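Local structure of 6-aminohexanoate-dimer hydrolase (Bacillus anthracis, 4GB7) at residues Q84-F89 with A414-K419. The protein probably hydrolyses amide bonds of small substrates such as the 6-aminohexanoate dimer, as a member of the beta-lactamase clan. Sequence-based numbering, arbitrary orientation.
Sequences QNLDDF and AHHLEK
F89 and H416 form a T-shaped aromatic pair that, with a set of bridging waters, joins the loop before strand 90-92 to the end of the C-terminal helix 402-417. The edge of the F89 ring points at one face of the imidazole. The centroids lie 5.2 Å apart and the planes meet at 63°. F89 CE1 lies over this face, 3.7 Å from H416 CG, and 3.6 Å from H416 CB. H416 has CG anti to its own N (chi1 175°), which carries the ring out toward the loop. L86 CD2 meets the same ring obliquely, 4.0 Å from H416 CD2.

No direct hydrogen bond links the two segments; water does this work. Q84 runs out in an extended chain, with its amide plane 43° from the imidazole. Its NE2 rests 3.4 Å from L417 CD2. Water 3 lies at the edge of the imidazole, in its plane, 2.7 Å from H416 NE2, and donates to Q84 OE1. Water 2 donates to Q84 OE1 and to H416 O. Water 1 takes a weak bond from Q84 NE2 and donates to L417 O, 2.8 Å away. K419 NZ donates to water 1 and weakly to water 2. Two waters thus tie the lysine and the glutamine to carbonyls of the last helical turn, which a Schellman motif closes at K419.

L86 to F89 make a type I turn. Within the fold, L86 and F89 also pack on L101 of helix 101-107, and Q84 bonds through its backbone to V122 of edge strand 120-126. On the helix side, L417 packs on M387 of strand 387-393 in the same five-stranded antiparallel sheet.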
# COMPACT_ATOMS: atom_id res chain seq x y z
N GLN A 84 1.93 -24.82 8.88
CA GLN A 84 0.77 -25.65 8.58
C GLN A 84 0.51 -25.56 7.09
O GLN A 84 0.46 -24.49 6.53
CB GLN A 84 -0.45 -25.18 9.31
CG GLN A 84 -0.41 -25.32 10.81
CD GLN A 84 -1.75 -24.92 11.40
OE1 GLN A 84 -2.81 -25.42 11.00
NE2 GLN A 84 -1.72 -23.97 12.32
N ASN A 85 0.31 -26.71 6.45
CA ASN A 85 0.09 -26.69 5.03
C ASN A 85 -1.39 -26.39 4.76
O ASN A 85 -2.26 -27.25 4.98
CB ASN A 85 0.45 -28.02 4.36
CG ASN A 85 0.43 -27.91 2.86
OD1 ASN A 85 -0.15 -26.98 2.33
ND2 ASN A 85 1.10 -28.84 2.16
N LEU A 86 -1.65 -25.17 4.28
CA LEU A 86 -3.01 -24.72 3.96
C LEU A 86 -3.39 -24.92 2.49
O LEU A 86 -4.38 -24.37 2.05
CB LEU A 86 -3.18 -23.24 4.31
CG LEU A 86 -2.93 -22.97 5.81
CD1 LEU A 86 -3.05 -21.47 6.08
CD2 LEU A 86 -3.86 -23.72 6.79
N ASP A 87 -2.62 -25.70 1.74
CA ASP A 87 -2.87 -25.77 0.31
C ASP A 87 -4.32 -26.19 0.02
O ASP A 87 -4.92 -25.72 -0.95
CB ASP A 87 -1.98 -26.79 -0.37
CG ASP A 87 -0.56 -26.35 -0.53
OD1 ASP A 87 -0.27 -25.15 -0.39
OD2 ASP A 87 0.29 -27.27 -0.78
N ASP A 88 -4.85 -27.10 0.83
CA ASP A 88 -6.18 -27.69 0.55
C ASP A 88 -7.22 -27.15 1.50
O ASP A 88 -8.32 -27.68 1.58
CB ASP A 88 -6.11 -29.23 0.61
CG ASP A 88 -5.24 -29.83 -0.48
OD1 ASP A 88 -5.44 -29.47 -1.65
OD2 ASP A 88 -4.34 -30.67 -0.17
N PHE A 89 -6.89 -26.03 2.16
CA PHE A 89 -7.87 -25.32 2.94
C PHE A 89 -9.06 -24.92 2.04
O PHE A 89 -8.88 -24.37 0.93
CB PHE A 89 -7.26 -24.11 3.60
CG PHE A 89 -8.22 -23.38 4.50
CD1 PHE A 89 -8.48 -23.87 5.76
CD2 PHE A 89 -8.91 -22.25 4.06
CE1 PHE A 89 -9.32 -23.19 6.62
CE2 PHE A 89 -9.78 -21.60 4.91
CZ PHE A 89 -9.99 -22.08 6.18
N ALA A 414 -8.15 -17.27 9.83
CA ALA A 414 -7.96 -16.90 11.22
C ALA A 414 -8.70 -17.88 12.17
O ALA A 414 -8.15 -18.33 13.18
CB ALA A 414 -8.46 -15.46 11.46
N HIS A 415 -9.96 -18.17 11.89
CA HIS A 415 -10.74 -19.00 12.81
C HIS A 415 -10.19 -20.43 12.82
O HIS A 415 -10.21 -21.10 13.84
CB HIS A 415 -12.20 -19.01 12.39
CG HIS A 415 -12.89 -17.70 12.62
ND1 HIS A 415 -14.15 -17.46 12.23
CD2 HIS A 415 -12.41 -16.51 13.18
CE1 HIS A 415 -14.48 -16.19 12.59
NE2 HIS A 415 -13.41 -15.62 13.14
N HIS A 416 -9.72 -20.91 11.67
CA HIS A 416 -9.03 -22.20 11.59
C HIS A 416 -7.77 -22.27 12.43
O HIS A 416 -7.58 -23.22 13.20
CB HIS A 416 -8.75 -22.53 10.15
CG HIS A 416 -7.94 -23.78 9.96
ND1 HIS A 416 -8.48 -25.01 10.02
CD2 HIS A 416 -6.60 -23.94 9.70
CE1 HIS A 416 -7.52 -25.92 9.80
NE2 HIS A 416 -6.37 -25.27 9.60
N LEU A 417 -6.93 -21.24 12.34
CA LEU A 417 -5.69 -21.17 13.09
C LEU A 417 -5.95 -21.02 14.59
O LEU A 417 -5.15 -21.47 15.42
CB LEU A 417 -4.84 -20.01 12.57
CG LEU A 417 -4.29 -20.14 11.14
CD1 LEU A 417 -3.51 -18.91 10.79
CD2 LEU A 417 -3.45 -21.40 10.92
N GLU A 418 -7.07 -20.40 14.95
CA GLU A 418 -7.46 -20.25 16.33
C GLU A 418 -8.15 -21.50 16.88
O GLU A 418 -8.49 -21.53 18.03
CB GLU A 418 -8.36 -19.00 16.50
CG GLU A 418 -7.67 -17.65 16.35
CD GLU A 418 -6.78 -17.30 17.53
OE1 GLU A 418 -7.33 -16.86 18.54
OE2 GLU A 418 -5.54 -17.48 17.45
N LYS A 419 -8.34 -22.52 16.03
CA LYS A 419 -8.98 -23.79 16.36
C LYS A 419 -10.42 -23.62 16.81
O LYS A 419 -10.87 -24.31 17.74
CB LYS A 419 -8.11 -24.61 17.33
CG LYS A 419 -6.71 -24.85 16.75
CD LYS A 419 -5.91 -25.91 17.51
CE LYS A 419 -4.44 -25.87 17.17
NZ LYS A 419 -4.18 -25.82 15.70
O HOH W 1 -2.89 -23.04 14.85
O HOH W 2 -5.03 -24.84 13.16
O HOH W 3 -4.16 -26.71 8.92